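Local structure of relik capsid n-terminal domain (Oryctolagus cuniculus, 2XGU) at residues A[20-25]-A[29-34]; A[46-51]-A[111-116]; A[71-76]-A[101-106]. The protein forms the N-terminal domain of a lentiviral capsid protein, which in related viruses builds the shell enclosing the viral genome. One frame throughout, in Å; residues are numbered along the deposited sequence.

Interaction 1: A[20-25]-A[29-34]; sequences AAWLKQ and HGLTHP
The imidazole of H29 and the amide of Q25 meet at the C-terminal end of helix 16-29, their side chains crossing at about a right angle while the two flat groups stay nearly parallel, 17° apart. The backbone carbonyl of Q25 joins the two residues. Its O accepts from the backbone N of H29 at 3.0 Å, the last-turn bond of the helix, and also from the ring ND1 of H29 at 3.2 Å. The ND1 bond lies in the carbonyl plane on a lone pair, yet it is bent, and the O sits somewhat out of the imidazole plane. One polar atom is thus gripped twice by a single residue, which would restrain the rotation of the imidazole; the model is consistent with a proton on ND1. Because Q25 bends at its second torsion (chi2 63°), its amide folds over toward the ring. Although NE2 lies 3.2 Å from H29 ND1, the angle is poor, and NE2 is hydrogen-bonded to T36 OG1. The apolar half of the contact is W22 and L31, with CD1 of L31 3.9 Å from CZ2 of W22, an oblique approach to the indole, whose NE1 is satisfied by T59. G30 breaks the helix with positive phi and H33 caps A35 N, making a short interhelical turn, left through a positive-phi glycine and re-entered through an N-cap, in the helical fold of the capsid N-terminal domain.

Interaction 2: A[46-51]-A[111-116]; sequences NFTSVD and EAAGPR
T48 holds its hydroxyl between backbone N and carbonyl carbon (chi1 72°), which leaves CG2 anti to the carbonyl carbon and aimed at A112 and A113. V50 directs its own CG2 the same way, anti to the carbonyl carbon, because CG1 occupies the place opposite the backbone N (chi1 172°). The two methyls therefore converge on one short turn of chain. V50 CG2 packs against CB of A112 at 3.5 Å, a close methyl-to-methyl approach, while T48 CG2 lies 3.7 Å from A112 O and 3.8 Å from CA of A113. The backbones are nearest at T48 and A113, whose CA atoms are 5.9 Å apart.

The polar bridge is a water: S49 N donates to it at 2.9 Å, and it donates in turn to A112 O, so a backbone amide at the start of one helix and the carbonyl at the end of helix 109-112 share one partner. The hydroxyl of T48, meanwhile, serves its own helix, accepting D51 N in a nearly straight bond of 3.1 Å. D51 repays this, its OD2 taking T48 N at 2.9 Å from above the carboxylate plane, and Y11 of strand 8-11 holds the other carboxylate oxygen. Such reciprocal bonding between residues three apart is the capping box, here presenting the N-terminal end of helix 49-57 to the end of helix 109-112 and the turn that follows.

Interaction 3: A[71-76]-A[101-106]; sequences DKIKEK and QIRGIG
I73 and R103 mark the nearest backbone approach, with CA atoms 9.1 Å apart, so side chains must bridge the distance between a mid-helix turn of helix 63-83 and the end of helix 99-102. That end is a Schellman motif: G104, at positive phi, ends the helix, with bonds running back into its last turn; one is G104 N to Q101 O at 3.1 Å. R103, just before it, points at the long helix. The arginine bends at chi3 (70°) to bring its guanidinium beside two residues. CG2 of I73 lies 4.2 Å from R103 NE, and CG of K74 lies 4.0 Å from R103 NH2, both crossing obliquely. I105, two residues further on, lays CD1 over one guanidinium face, 4.0 Å above the plane and over its centre. A77 continues the contact along helix 63-83, and Y124 adds helix 118-134. The K74 chain runs on, extended beyond CG, its NZ 5.6 Å from R103 NH2. Chemically, this is contact between aliphatic carbons and a guanidinium, approached obliquely: dispersion and burial probably supply what cohesion there is, and the nearby like charges probably work mildly against it, tempered by solvent at exposed K74.

How the interactions relate
Following the chain from the N terminus, interaction 1 closes first and over the shortest span, closing the short turn between helix 16-29 and helix 34-43. It is complete before interaction 2 opens at 46-51, and the two lie on opposite sides of the chain's centre, about 23 Å between centres. Interaction 2 closes a much longer loop, tying the start of helix 49-57 to the end of helix 109-112 and the turn after it. Interaction 3 is nested inside that loop, joining helix 63-83 to the end of helix 99-102. These two adjoin: S49 OG probably hydrogen-bonds I102 O (2.7 Å), linking both contacts around the start of helix 49-57. Interaction 1 touches neither.

Interaction 1: A[20-25]-A[29-34]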
# COMPACT_ATOMS: atom_id res chain seq x y z
N ALA A 20 -14.66 11.80 15.78
CA ALA A 20 -14.14 13.11 16.15
C ALA A 20 -12.62 13.12 16.19
O ALA A 20 -11.99 14.07 15.74
CB ALA A 20 -14.72 13.58 17.48
N ALA A 21 -12.03 12.05 16.73
CA ALA A 21 -10.58 11.96 16.85
C ALA A 21 -9.88 11.84 15.48
O ALA A 21 -8.84 12.48 15.25
CB ALA A 21 -10.20 10.79 17.76
N TRP A 22 -10.45 11.03 14.60
CA TRP A 22 -9.95 10.91 13.24
C TRP A 22 -10.02 12.25 12.51
O TRP A 22 -9.06 12.66 11.86
CB TRP A 22 -10.78 9.86 12.48
CG TRP A 22 -10.58 9.90 10.98
CD1 TRP A 22 -11.52 10.25 10.05
CD2 TRP A 22 -9.37 9.61 10.25
NE1 TRP A 22 -10.99 10.17 8.79
CE2 TRP A 22 -9.68 9.78 8.87
CE3 TRP A 22 -8.09 9.20 10.61
CZ2 TRP A 22 -8.73 9.58 7.86
CZ3 TRP A 22 -7.14 8.99 9.59
CH2 TRP A 22 -7.47 9.19 8.24
N LEU A 23 -11.15 12.94 12.64
CA LEU A 23 -11.29 14.24 11.99
C LEU A 23 -10.27 15.26 12.49
O LEU A 23 -9.72 16.03 11.69
CB LEU A 23 -12.72 14.77 12.13
CG LEU A 23 -13.75 13.92 11.38
CD1 LEU A 23 -15.16 14.47 11.59
CD2 LEU A 23 -13.43 13.82 9.90
N LYS A 24 -10.00 15.28 13.80
CA LYS A 24 -8.99 16.19 14.34
C LYS A 24 -7.60 15.85 13.79
O LYS A 24 -6.82 16.74 13.47
CB LYS A 24 -8.98 16.15 15.87
CG LYS A 24 -10.15 16.87 16.52
N GLN A 25 -7.31 14.56 13.66
CA GLN A 25 -6.02 14.11 13.13
C GLN A 25 -5.85 14.64 11.71
O GLN A 25 -4.81 15.20 11.38
CB GLN A 25 -5.92 12.58 13.16
CG GLN A 25 -4.68 11.99 12.49
CD GLN A 25 -3.38 12.39 13.16
OE1 GLN A 25 -3.35 12.66 14.36
NE2 GLN A 25 -2.31 12.46 12.37
N HIS A 29 -3.10 17.61 10.70
CA HIS A 29 -1.88 17.14 10.03
C HIS A 29 -2.03 16.91 8.52
O HIS A 29 -1.04 16.93 7.79
CB HIS A 29 -1.36 15.86 10.72
CG HIS A 29 -1.20 16.00 12.20
ND1 HIS A 29 -2.15 15.57 13.10
CD2 HIS A 29 -0.18 16.51 12.94
CE1 HIS A 29 -1.74 15.81 14.33
NE2 HIS A 29 -0.54 16.38 14.27
N GLY A 30 -3.26 16.70 8.06
CA GLY A 30 -3.50 16.41 6.66
C GLY A 30 -3.82 14.94 6.39
O GLY A 30 -3.32 14.05 7.07
N LEU A 31 -4.63 14.69 5.37
CA LEU A 31 -5.11 13.35 5.08
C LEU A 31 -4.00 12.38 4.67
O LEU A 31 -4.01 11.21 5.07
CB LEU A 31 -6.18 13.41 3.98
CG LEU A 31 -6.74 12.07 3.52
CD1 LEU A 31 -7.46 11.38 4.67
CD2 LEU A 31 -7.68 12.28 2.33
N THR A 32 -3.04 12.86 3.89
CA THR A 32 -1.99 11.98 3.36
C THR A 32 -0.62 12.26 3.99
O THR A 32 0.41 11.85 3.47
CB THR A 32 -1.88 12.08 1.82
OG1 THR A 32 -1.72 13.45 1.45
CG2 THR A 32 -3.14 11.51 1.16
N HIS A 33 -0.63 12.99 5.10
CA HIS A 33 0.57 13.15 5.90
C HIS A 33 0.94 11.77 6.44
O HIS A 33 0.05 11.01 6.81
CB HIS A 33 0.29 14.10 7.06
CG HIS A 33 1.49 14.43 7.88
ND1 HIS A 33 1.94 13.63 8.90
CD2 HIS A 33 2.33 15.49 7.83
CE1 HIS A 33 3.02 14.17 9.44
NE2 HIS A 33 3.28 15.30 8.81
N PRO A 34 2.24 11.44 6.49
CA PRO A 34 2.63 10.10 6.95
C PRO A 34 2.03 9.70 8.31
O PRO A 34 1.57 8.57 8.46
CB PRO A 34 4.15 10.20 7.05
CG PRO A 34 4.52 11.24 6.09
CD PRO A 34 3.40 12.25 6.09

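Interaction 2: A[46-51]-A[111-116]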
# COMPACT_ATOMS: atom_id res chain seq x y z
N ASN A 46 -9.82 -4.43 11.92
CA ASN A 46 -11.11 -5.07 12.16
C ASN A 46 -12.32 -4.25 11.70
O ASN A 46 -13.46 -4.62 11.96
CB ASN A 46 -11.25 -5.47 13.62
CG ASN A 46 -10.12 -6.37 14.09
OD1 ASN A 46 -9.56 -7.14 13.31
ND2 ASN A 46 -9.77 -6.26 15.36
N PHE A 47 -12.08 -3.14 11.01
CA PHE A 47 -13.18 -2.38 10.40
C PHE A 47 -13.82 -3.18 9.27
O PHE A 47 -13.12 -3.86 8.51
CB PHE A 47 -12.68 -1.06 9.81
CG PHE A 47 -12.66 0.09 10.78
CD1 PHE A 47 -12.53 -0.11 12.15
CD2 PHE A 47 -12.78 1.40 10.30
CE1 PHE A 47 -12.52 0.98 13.03
CE2 PHE A 47 -12.78 2.48 11.18
CZ PHE A 47 -12.64 2.26 12.53
N THR A 48 -15.13 -3.04 9.09
CA THR A 48 -15.75 -3.54 7.87
C THR A 48 -15.56 -2.51 6.74
O THR A 48 -15.09 -1.39 6.97
CB THR A 48 -17.26 -3.75 8.05
OG1 THR A 48 -17.91 -2.47 8.12
CG2 THR A 48 -17.55 -4.55 9.31
N SER A 49 -15.90 -2.89 5.52
CA SER A 49 -15.80 -1.96 4.41
C SER A 49 -16.75 -0.77 4.61
O SER A 49 -16.42 0.37 4.24
CB SER A 49 -16.05 -2.68 3.08
OG SER A 49 -15.11 -3.75 2.94
N VAL A 50 -17.90 -1.02 5.21
CA VAL A 50 -18.84 0.07 5.53
C VAL A 50 -18.24 1.06 6.55
O VAL A 50 -18.37 2.28 6.39
CB VAL A 50 -20.19 -0.48 6.02
CG1 VAL A 50 -21.08 0.66 6.53
CG2 VAL A 50 -20.90 -1.23 4.88
N ASP A 51 -17.59 0.54 7.58
CA ASP A 51 -16.88 1.37 8.55
C ASP A 51 -15.81 2.24 7.87
O ASP A 51 -15.65 3.41 8.19
CB ASP A 51 -16.16 0.49 9.58
CG ASP A 51 -17.10 -0.32 10.46
OD1 ASP A 51 -18.25 0.09 10.69
OD2 ASP A 51 -16.67 -1.39 10.96
N GLU A 111 -24.73 -6.70 7.05
CA GLU A 111 -24.23 -7.57 5.98
C GLU A 111 -22.72 -7.52 5.89
O GLU A 111 -22.07 -8.56 5.80
CB GLU A 111 -24.83 -7.16 4.64
CG GLU A 111 -26.23 -7.69 4.40
CD GLU A 111 -26.85 -7.12 3.14
OE1 GLU A 111 -27.74 -7.79 2.57
OE2 GLU A 111 -26.44 -6.01 2.72
N ALA A 112 -22.16 -6.31 5.91
CA ALA A 112 -20.73 -6.12 5.76
C ALA A 112 -19.92 -6.71 6.91
O ALA A 112 -18.72 -6.95 6.78
CB ALA A 112 -20.42 -4.62 5.61
N ALA A 113 -20.58 -6.96 8.04
CA ALA A 113 -19.92 -7.51 9.21
C ALA A 113 -19.98 -9.04 9.26
O ALA A 113 -19.43 -9.66 10.17
CB ALA A 113 -20.53 -6.90 10.47
N GLY A 114 -20.63 -9.64 8.27
CA GLY A 114 -20.82 -11.08 8.23
C GLY A 114 -19.60 -11.86 7.77
O GLY A 114 -18.70 -11.30 7.15
N PRO A 115 -19.57 -13.17 8.07
CA PRO A 115 -18.45 -14.04 7.71
C PRO A 115 -18.14 -14.04 6.22
O PRO A 115 -16.98 -14.20 5.85
CB PRO A 115 -18.93 -15.43 8.14
CG PRO A 115 -19.88 -15.16 9.25
CD PRO A 115 -20.56 -13.87 8.90
N ARG A 116 -19.16 -13.88 5.38
CA ARG A 116 -18.98 -13.89 3.94
C ARG A 116 -17.99 -12.80 3.50
O ARG A 116 -17.36 -12.91 2.44
CB ARG A 116 -20.32 -13.69 3.22
CG ARG A 116 -20.22 -13.71 1.71
CD ARG A 116 -21.56 -13.41 1.03
NE ARG A 116 -21.45 -13.49 -0.42
CZ ARG A 116 -22.30 -12.92 -1.27
NH1 ARG A 116 -23.32 -12.21 -0.81
NH2 ARG A 116 -22.12 -13.04 -2.58
O HOH W 1 -17.11 -5.46 4.89

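Interaction 3: A[71-76]-A[101-106]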
# COMPACT_ATOMS: atom_id res chain seq x y z
N ASP A 71 -9.07 7.73 -6.49
CA ASP A 71 -8.67 7.32 -7.83
C ASP A 71 -7.81 6.04 -7.80
O ASP A 71 -7.96 5.18 -8.66
CB ASP A 71 -7.94 8.45 -8.56
CG ASP A 71 -8.89 9.53 -9.06
OD1 ASP A 71 -10.12 9.30 -9.07
OD2 ASP A 71 -8.40 10.61 -9.45
N LYS A 72 -6.93 5.93 -6.81
CA LYS A 72 -6.07 4.76 -6.72
C LYS A 72 -6.86 3.53 -6.28
O LYS A 72 -6.62 2.44 -6.78
CB LYS A 72 -4.86 5.01 -5.82
CG LYS A 72 -3.84 5.93 -6.46
CD LYS A 72 -2.59 6.07 -5.63
CE LYS A 72 -1.61 7.01 -6.33
NZ LYS A 72 -1.41 6.63 -7.76
N ILE A 73 -7.82 3.71 -5.37
CA ILE A 73 -8.73 2.62 -4.99
C ILE A 73 -9.52 2.11 -6.20
O ILE A 73 -9.66 0.90 -6.40
CB ILE A 73 -9.70 3.06 -3.87
CG1 ILE A 73 -8.92 3.32 -2.57
CG2 ILE A 73 -10.78 2.01 -3.63
CD1 ILE A 73 -9.71 4.10 -1.55
N LYS A 74 -10.01 3.03 -7.02
CA LYS A 74 -10.76 2.66 -8.22
C LYS A 74 -9.89 1.88 -9.18
O LYS A 74 -10.35 0.93 -9.81
CB LYS A 74 -11.35 3.89 -8.91
CG LYS A 74 -12.58 4.44 -8.20
CD LYS A 74 -13.17 5.63 -8.94
CE LYS A 74 -14.29 6.27 -8.13
NZ LYS A 74 -14.84 7.48 -8.80
N GLU A 75 -8.63 2.29 -9.30
CA GLU A 75 -7.70 1.61 -10.18
C GLU A 75 -7.49 0.16 -9.74
O GLU A 75 -7.43 -0.75 -10.56
CB GLU A 75 -6.36 2.36 -10.26
CG GLU A 75 -6.46 3.74 -10.90
CD GLU A 75 -5.16 4.52 -10.80
OE1 GLU A 75 -4.14 3.95 -10.36
OE2 GLU A 75 -5.16 5.72 -11.16
N LYS A 76 -7.37 -0.04 -8.43
CA LYS A 76 -7.24 -1.39 -7.86
C LYS A 76 -8.48 -2.23 -8.13
O LYS A 76 -8.39 -3.42 -8.41
CB LYS A 76 -7.00 -1.33 -6.35
CG LYS A 76 -5.70 -0.65 -5.95
CD LYS A 76 -5.57 -0.65 -4.42
CE LYS A 76 -4.42 0.22 -3.95
NZ LYS A 76 -3.13 -0.18 -4.58
N GLN A 101 -18.39 -5.56 -4.05
CA GLN A 101 -18.61 -6.24 -2.78
C GLN A 101 -17.46 -6.03 -1.81
O GLN A 101 -17.66 -5.80 -0.62
CB GLN A 101 -18.83 -7.74 -3.03
CG GLN A 101 -20.15 -8.05 -3.74
CD GLN A 101 -20.32 -9.53 -4.06
OE1 GLN A 101 -21.32 -10.14 -3.68
NE2 GLN A 101 -19.35 -10.10 -4.76
N ILE A 102 -16.23 -6.11 -2.32
CA ILE A 102 -15.06 -5.88 -1.48
C ILE A 102 -15.08 -4.46 -0.89
O ILE A 102 -14.75 -4.27 0.28
CB ILE A 102 -13.76 -6.19 -2.25
CG1 ILE A 102 -13.64 -7.70 -2.48
CG2 ILE A 102 -12.53 -5.67 -1.52
CD1 ILE A 102 -12.72 -8.06 -3.64
N ARG A 103 -15.52 -3.48 -1.69
CA ARG A 103 -15.59 -2.07 -1.27
C ARG A 103 -16.84 -1.75 -0.42
O ARG A 103 -17.03 -0.60 -0.02
CB ARG A 103 -15.59 -1.17 -2.51
CG ARG A 103 -14.30 -1.20 -3.35
CD ARG A 103 -14.50 -0.55 -4.72
NE ARG A 103 -14.67 0.90 -4.61
CZ ARG A 103 -15.02 1.68 -5.62
NH1 ARG A 103 -15.22 1.17 -6.83
NH2 ARG A 103 -15.15 2.99 -5.43
N GLY A 104 -17.68 -2.74 -0.19
CA GLY A 104 -18.88 -2.58 0.62
C GLY A 104 -20.04 -1.84 -0.04
O GLY A 104 -20.94 -1.34 0.64
N ILE A 105 -20.03 -1.78 -1.36
CA ILE A 105 -21.07 -1.06 -2.09
C ILE A 105 -22.40 -1.81 -2.06
O ILE A 105 -22.47 -2.97 -2.45
CB ILE A 105 -20.63 -0.80 -3.53
CG1 ILE A 105 -19.39 0.09 -3.54
CG2 ILE A 105 -21.77 -0.15 -4.33
CD1 ILE A 105 -18.78 0.30 -4.91
N GLY A 106 -23.43 -1.14 -1.56
CA GLY A 106 -24.75 -1.74 -1.47
C GLY A 106 -24.91 -2.70 -0.30
O GLY A 106 -25.88 -3.45 -0.25